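Local atomic coordinates of Baccell_00875 (Bacteroides cellulosilyticus DSM 14838, PDB entry 5NO8), a protein that probably acts as a polysaccharide lyase that cleaves capping L-rhamnose from glucuronic acid in complex arabinogalactan proteins. Residues H166-G171 / Y659-K664; R198-W203 / D608-Y613. All blocks are in the same frame, centred on the assembly; numbering follows the deposited sequence.

Contact 1. Residues H166-G171 / Y659-K664; sequences HIWKGG and YMYPYK
K169 and Y661 reach for each other from opposite directions just beyond strand 163-168, an edge strand of an antiparallel beta-sheet; the chain leaves it through an inverse gamma turn centred on K169. The turn is closed by a weak backbone bond from G170 N to W168 O. The tight part of this buried contact gathers round the phenol oxygen of Y661. K169 CE comes closest, 3.3 Å from Y661 OH, with NZ and CD a little farther from the same oxygen. W168 adds the edge of its indole, with CZ3 3.9 Å from Y661 OH near the ring plane. With CG anti to the backbone N (chi1 -173°), the Y661 ring extends from its own loop so that OH reaches the K169 chain. The loose side is bridged by water: the main chains stay apart, K169 CA being 9.8 Å from P662 CA. One water donates to I167 O and accepts from K169 N, with a third, weak link to Y661 OH at 3.3 Å. A second water accepts a bond of 2.8 Å from K169 NZ and bridges to Y661 O, to which it probably donates. Replacing K169 by an alanine would probably open a gap beside Y661 OH and leave the second water without its amine donor. The oxygen of that water sits over one face of the Y661 ring, displaced toward the rim.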
loop_
_atom_site.group_PDB
_atom_site.type_symbol
_atom_site.label_atom_id
_atom_site.label_comp_id
_atom_site.label_asym_id
_atom_site.label_seq_id
_atom_site.Cartn_x
_atom_site.Cartn_y
_atom_site.Cartn_z
ATOM N N HIS A 166 5.157 -9.150 0.357
ATOM C CA HIS A 166 5.658 -8.078 1.221
ATOM C C HIS A 166 7.160 -8.051 1.057
ATOM O O HIS A 166 7.868 -8.906 1.602
ATOM C CB HIS A 166 5.232 -8.349 2.640
ATOM C CG HIS A 166 3.743 -8.347 2.788
ATOM N ND1 HIS A 166 2.980 -7.239 2.479
ATOM C CD2 HIS A 166 2.868 -9.339 3.111
ATOM C CE1 HIS A 166 1.697 -7.546 2.633
ATOM N NE2 HIS A 166 1.602 -8.803 3.037
ATOM N N ILE A 167 7.622 -7.050 0.317
ATOM C CA ILE A 167 9.036 -6.930 -0.044
ATOM C C ILE A 167 9.700 -5.960 0.922
ATOM O O ILE A 167 9.170 -4.875 1.135
ATOM C CB ILE A 167 9.192 -6.390 -1.466
ATOM C CG1 ILE A 167 8.417 -7.267 -2.454
ATOM C CG2 ILE A 167 10.673 -6.325 -1.855
ATOM C CD1 ILE A 167 8.240 -6.596 -3.792
ATOM N N TRP A 168 10.825 -6.362 1.503
ATOM C CA TRP A 168 11.640 -5.450 2.301
ATOM C C TRP A 168 13.018 -5.340 1.707
ATOM O O TRP A 168 13.793 -6.329 1.710
ATOM C CB TRP A 168 11.717 -5.829 3.768
ATOM C CG TRP A 168 12.522 -4.852 4.563
ATOM C CD1 TRP A 168 13.501 -5.149 5.467
ATOM C CD2 TRP A 168 12.461 -3.414 4.493
ATOM N NE1 TRP A 168 14.046 -3.997 5.953
ATOM C CE2 TRP A 168 13.420 -2.920 5.402
ATOM C CE3 TRP A 168 11.663 -2.498 3.786
ATOM C CZ2 TRP A 168 13.631 -1.548 5.615
ATOM C CZ3 TRP A 168 11.897 -1.134 3.972
ATOM C CH2 TRP A 168 12.872 -0.683 4.900
ATOM N N LYS A 169 13.325 -4.129 1.238
ATOM C CA LYS A 169 14.625 -3.802 0.664
ATOM C C LYS A 169 15.681 -3.546 1.747
ATOM O O LYS A 169 16.374 -2.531 1.747
ATOM C CB LYS A 169 14.499 -2.599 -0.303
ATOM C CG LYS A 169 14.040 -1.302 0.349
ATOM C CD LYS A 169 13.906 -0.153 -0.654
ATOM C CE LYS A 169 13.613 1.134 0.114
ATOM N NZ LYS A 169 13.446 2.305 -0.761
ATOM N N GLY A 170 15.839 -4.496 2.650
ATOM C CA GLY A 170 16.648 -4.298 3.853
ATOM C C GLY A 170 18.108 -4.657 3.745
ATOM O O GLY A 170 18.722 -5.039 4.756
ATOM N N GLY A 171 18.686 -4.543 2.557
ATOM C CA GLY A 171 20.133 -4.762 2.401
ATOM C C GLY A 171 20.493 -6.211 2.705
ATOM O O GLY A 171 19.934 -7.135 2.095
ATOM N N TYR A 659 2.619 8.094 -3.269
ATOM C CA TYR A 659 4.045 7.923 -3.294
ATOM C C TYR A 659 4.325 6.675 -4.148
ATOM O O TYR A 659 3.990 5.573 -3.755
ATOM C CB TYR A 659 4.649 7.730 -1.906
ATOM C CG TYR A 659 6.153 7.639 -1.968
ATOM C CD1 TYR A 659 6.924 8.779 -2.221
ATOM C CD2 TYR A 659 6.807 6.411 -1.896
ATOM C CE1 TYR A 659 8.309 8.716 -2.350
ATOM C CE2 TYR A 659 8.191 6.336 -2.022
ATOM C CZ TYR A 659 8.941 7.495 -2.243
ATOM O OH TYR A 659 10.314 7.424 -2.346
ATOM N N MET A 660 4.987 6.868 -5.276
ATOM C CA MET A 660 5.368 5.772 -6.172
ATOM C C MET A 660 6.649 5.158 -5.600
ATOM O O MET A 660 7.708 5.764 -5.651
ATOM C CB MET A 660 5.573 6.276 -7.613
ATOM C CG MET A 660 4.392 7.037 -8.208
ATOM S SD MET A 660 2.879 6.089 -8.133
ATOM C CE MET A 660 3.324 4.540 -8.909
ATOM N N TYR A 661 6.538 3.945 -5.071
ATOM C CA TYR A 661 7.534 3.384 -4.160
ATOM C C TYR A 661 8.761 2.665 -4.784
ATOM O O TYR A 661 9.883 2.864 -4.303
ATOM C CB TYR A 661 6.845 2.484 -3.123
ATOM C CG TYR A 661 7.770 2.003 -2.050
ATOM C CD1 TYR A 661 8.044 2.788 -0.927
ATOM C CD2 TYR A 661 8.422 0.779 -2.160
ATOM C CE1 TYR A 661 8.942 2.357 0.035
ATOM C CE2 TYR A 661 9.310 0.340 -1.191
ATOM C CZ TYR A 661 9.559 1.135 -0.100
ATOM O OH TYR A 661 10.440 0.709 0.838
ATOM N N PRO A 662 8.546 1.801 -5.788
ATOM C CA PRO A 662 9.701 1.040 -6.292
ATOM C C PRO A 662 10.795 1.909 -6.881
ATOM O O PRO A 662 10.559 3.063 -7.213
ATOM C CB PRO A 662 9.101 0.143 -7.379
ATOM C CG PRO A 662 7.648 0.092 -7.076
ATOM C CD PRO A 662 7.315 1.444 -6.508
ATOM N N TYR A 663 11.966 1.324 -7.064
ATOM C CA TYR A 663 13.093 2.015 -7.646
ATOM C C TYR A 663 12.739 2.539 -9.029
ATOM O O TYR A 663 12.977 3.705 -9.347
ATOM C CB TYR A 663 14.280 1.048 -7.699
ATOM C CG TYR A 663 15.504 1.538 -8.456
ATOM C CD1 TYR A 663 16.134 2.715 -8.117
ATOM C CD2 TYR A 663 16.064 0.755 -9.440
ATOM C CE1 TYR A 663 17.266 3.153 -8.792
ATOM C CE2 TYR A 663 17.176 1.162 -10.153
ATOM C CZ TYR A 663 17.788 2.358 -9.829
ATOM O OH TYR A 663 18.897 2.741 -10.563
ATOM N N LYS A 664 12.217 1.640 -9.852
ATOM C CA LYS A 664 11.745 1.951 -11.193
ATOM C C LYS A 664 10.544 1.100 -11.523
ATOM O O LYS A 664 10.307 0.043 -10.921
ATOM C CB LYS A 664 12.829 1.686 -12.243
ATOM C CG LYS A 664 14.036 2.606 -12.134
ATOM C CD LYS A 664 15.148 2.259 -13.099
ATOM C CE LYS A 664 16.247 3.310 -13.025
ATOM N NZ LYS A 664 17.395 3.032 -13.924
HETATM O O HOH W 1 10.917 -2.535 0.366
HETATM O O HOH W 2 11.960 1.557 -3.015
#

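Contact 2. Residues R198-W203 / D608-Y613; sequences RNYEIW and DTFPHY
Y200 and I202, alternate residues of strand 199-203, meet D608 and F610 of the loop between helices 596-600 and 615-629. The strand belongs to a mixed beta-sheet, pairing antiparallel with 217-221 and parallel with 664-665; the contact thus ties this sheet to the helical part of the chain. R198, just before the strand, faces elsewhere: it makes a cation-pi contact with Y663, and its NE bonds to L222 O. N199 turns its side chain back on the strand, where OD1 accepts a hydrogen bond from Y200 N at 2.8 Å on an in-plane lone pair, the N-H...O angle being 146°. Y200 carries the contact. Its CG is placed between the backbone N and the carbonyl carbon (chi1 70°), and the ring runs out to the D608 carboxylate. Y200 OH donates to D608 OD2 in a short bond of 2.5 Å, which OD2 receives on its anti lone pair, turned away from OD1. The carboxylate oxygen lies at the edge of the tyrosine ring, near its plane, although the two flat groups are inclined by 49°. R215 NH2 makes a salt bridge to the same OD2, so this buried oxygen has two polar partners. F610 comes up edge-on, with CE2 3.8 Å from Y200 OH; a cis peptide bond to P611 follows it. E201 belongs to a different environment, its OE2 bonded to Y76 OH. I202 returns to the contact and sets CD1 at the edge of the Y200 ring. That methyl is 4.3 Å from D608 OD2, whereas Y200 CE2 comes within 3.2 Å of the same oxygen.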
loop_
_atom_site.group_PDB
_atom_site.type_symbol
_atom_site.label_atom_id
_atom_site.label_comp_id
_atom_site.label_asym_id
_atom_site.label_seq_id
_atom_site.Cartn_x
_atom_site.Cartn_y
_atom_site.Cartn_z
ATOM N N ARG A 198 18.947 -4.121 -2.348
ATOM C CA ARG A 198 18.839 -2.694 -2.047
ATOM C C ARG A 198 17.518 -2.054 -2.446
ATOM O O ARG A 198 17.185 -0.977 -1.976
ATOM C CB ARG A 198 19.989 -1.915 -2.673
ATOM C CG ARG A 198 19.884 -1.825 -4.178
ATOM C CD ARG A 198 20.552 -0.634 -4.836
ATOM N NE ARG A 198 20.539 -0.882 -6.297
ATOM C CZ ARG A 198 19.636 -0.425 -7.177
ATOM N NH1 ARG A 198 18.637 0.384 -6.815
ATOM N NH2 ARG A 198 19.741 -0.769 -8.478
ATOM N N ASN A 199 16.798 -2.667 -3.383
ATOM C CA ASN A 199 15.535 -2.120 -3.846
ATOM C C ASN A 199 14.833 -3.156 -4.707
ATOM O O ASN A 199 15.275 -4.293 -4.797
ATOM C CB ASN A 199 15.765 -0.828 -4.664
ATOM C CG ASN A 199 14.707 0.213 -4.373
ATOM O OD1 ASN A 199 13.542 -0.122 -4.301
ATOM N ND2 ASN A 199 15.126 1.482 -4.173
ATOM N N TYR A 200 13.707 -2.787 -5.280
ATOM C CA TYR A 200 13.083 -3.627 -6.285
ATOM C C TYR A 200 12.471 -2.789 -7.394
ATOM O O TYR A 200 12.221 -1.607 -7.236
ATOM C CB TYR A 200 12.050 -4.569 -5.672
ATOM C CG TYR A 200 10.788 -3.887 -5.167
ATOM C CD1 TYR A 200 10.758 -3.322 -3.905
ATOM C CD2 TYR A 200 9.635 -3.815 -5.953
ATOM C CE1 TYR A 200 9.618 -2.729 -3.417
ATOM C CE2 TYR A 200 8.469 -3.211 -5.475
ATOM C CZ TYR A 200 8.483 -2.647 -4.210
ATOM O OH TYR A 200 7.370 -2.035 -3.670
ATOM N N GLU A 201 12.237 -3.445 -8.521
ATOM C CA GLU A 201 11.611 -2.835 -9.665
ATOM C C GLU A 201 10.383 -3.612 -10.038
ATOM O O GLU A 201 10.240 -4.779 -9.683
ATOM C CB GLU A 201 12.552 -2.848 -10.854
ATOM C CG GLU A 201 13.711 -1.898 -10.704
ATOM C CD GLU A 201 14.723 -2.067 -11.818
ATOM O OE1 GLU A 201 14.469 -1.523 -12.910
ATOM O OE2 GLU A 201 15.744 -2.774 -11.606
ATOM N N ILE A 202 9.520 -2.951 -10.787
ATOM C CA ILE A 202 8.303 -3.557 -11.293
ATOM C C ILE A 202 8.370 -3.469 -12.809
ATOM O O ILE A 202 8.669 -2.404 -13.377
ATOM C CB ILE A 202 7.027 -2.838 -10.770
ATOM C CG1 ILE A 202 6.862 -3.004 -9.268
ATOM C CG2 ILE A 202 5.757 -3.336 -11.476
ATOM C CD1 ILE A 202 6.600 -4.401 -8.789
ATOM N N TRP A 203 8.052 -4.585 -13.460
ATOM C CA TRP A 203 7.978 -4.653 -14.913
ATOM C C TRP A 203 6.579 -5.082 -15.354
ATOM O O TRP A 203 5.867 -5.728 -14.590
ATOM C CB TRP A 203 9.032 -5.633 -15.476
ATOM C CG TRP A 203 10.413 -5.226 -15.202
ATOM C CD1 TRP A 203 11.195 -5.630 -14.169
ATOM C CD2 TRP A 203 11.175 -4.301 -15.944
ATOM N NE1 TRP A 203 12.422 -5.024 -14.241
ATOM C CE2 TRP A 203 12.432 -4.187 -15.311
ATOM C CE3 TRP A 203 10.929 -3.559 -17.101
ATOM C CZ2 TRP A 203 13.449 -3.361 -15.804
ATOM C CZ3 TRP A 203 11.901 -2.721 -17.562
ATOM C CH2 TRP A 203 13.162 -2.634 -16.924
ATOM N N ASP A 608 3.440 0.169 -7.439
ATOM C CA ASP A 608 3.206 0.191 -5.984
ATOM C C ASP A 608 3.170 1.613 -5.445
ATOM O O ASP A 608 4.109 2.366 -5.661
ATOM C CB ASP A 608 4.298 -0.538 -5.215
ATOM C CG ASP A 608 4.379 -2.031 -5.534
ATOM O OD1 ASP A 608 3.534 -2.538 -6.281
ATOM O OD2 ASP A 608 5.313 -2.664 -5.026
ATOM N N THR A 609 2.081 1.955 -4.762
ATOM C CA THR A 609 1.896 3.253 -4.138
ATOM C C THR A 609 1.924 2.938 -2.651
ATOM O O THR A 609 1.046 2.219 -2.132
ATOM C CB THR A 609 0.511 3.840 -4.497
ATOM O OG1 THR A 609 -0.484 2.844 -4.198
ATOM C CG2 THR A 609 0.441 4.151 -5.919
ATOM N N PHE A 610 2.961 3.405 -1.966
ATOM C CA PHE A 610 3.135 3.142 -0.559
ATOM C C PHE A 610 3.570 4.425 0.144
ATOM O O PHE A 610 4.731 4.796 0.030
ATOM C CB PHE A 610 4.225 2.114 -0.344
ATOM C CG PHE A 610 3.819 0.690 -0.548
ATOM C CD1 PHE A 610 2.905 0.071 0.297
ATOM C CD2 PHE A 610 4.490 -0.100 -1.482
ATOM C CE1 PHE A 610 2.621 -1.280 0.179
ATOM C CE2 PHE A 610 4.184 -1.438 -1.628
ATOM C CZ PHE A 610 3.256 -2.036 -0.801
ATOM N N PRO A 611 2.690 5.119 0.863
ATOM C CA PRO A 611 1.298 4.782 1.058
ATOM C C PRO A 611 0.424 5.362 -0.010
ATOM O O PRO A 611 0.807 6.318 -0.714
ATOM C CB PRO A 611 0.995 5.400 2.426
ATOM C CG PRO A 611 1.865 6.600 2.481
ATOM C CD PRO A 611 3.073 6.318 1.632
ATOM N N HIS A 612 -0.710 4.691 -0.212
ATOM C CA HIS A 612 -1.832 5.294 -0.832
ATOM C C HIS A 612 -2.861 5.482 0.266
ATOM O O HIS A 612 -3.075 4.617 1.076
ATOM C CB HIS A 612 -2.407 4.423 -1.922
ATOM C CG HIS A 612 -3.563 5.054 -2.606
ATOM N ND1 HIS A 612 -4.863 4.757 -2.280
ATOM C CD2 HIS A 612 -3.617 6.047 -3.525
ATOM C CE1 HIS A 612 -5.670 5.495 -3.023
ATOM N NE2 HIS A 612 -4.934 6.278 -3.789
ATOM N N TYR A 613 -3.556 6.598 0.220
ATOM C CA TYR A 613 -4.455 7.002 1.313
ATOM C C TYR A 613 -5.573 6.013 1.658
ATOM O O TYR A 613 -6.013 5.977 2.805
ATOM C CB TYR A 613 -5.041 8.373 1.028
ATOM C CG TYR A 613 -6.099 8.370 -0.025
ATOM C CD1 TYR A 613 -7.424 8.175 0.325
ATOM C CD2 TYR A 613 -5.799 8.591 -1.349
ATOM C CE1 TYR A 613 -8.420 8.207 -0.606
ATOM C CE2 TYR A 613 -6.805 8.609 -2.304
ATOM C CZ TYR A 613 -8.113 8.386 -1.915
ATOM O OH TYR A 613 -9.160 8.415 -2.808
#

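How the contacts relate
The centres of the two contacts lie about 5 Å apart, and the starts of their second segments, D608-F610 and Y659-Y661, lie alongside each other. D608 O probably accepts a hydrogen bond from Y661 N at 3.0 Å, linking the loop of contact 2 to the main chain of contact 1. A second probable bond joins Y663 N to Y200 O at 2.9 Å, where 199-203 begins its parallel pairing with 664-665. The two tyrosines also pack directly, Y661 CD2 standing 3.4 Å from Y200 OH. In sequence, both segments of contact 2 fall between those of contact 1, so two long-range closures meet in one buried region joining sheet strands to the helical part.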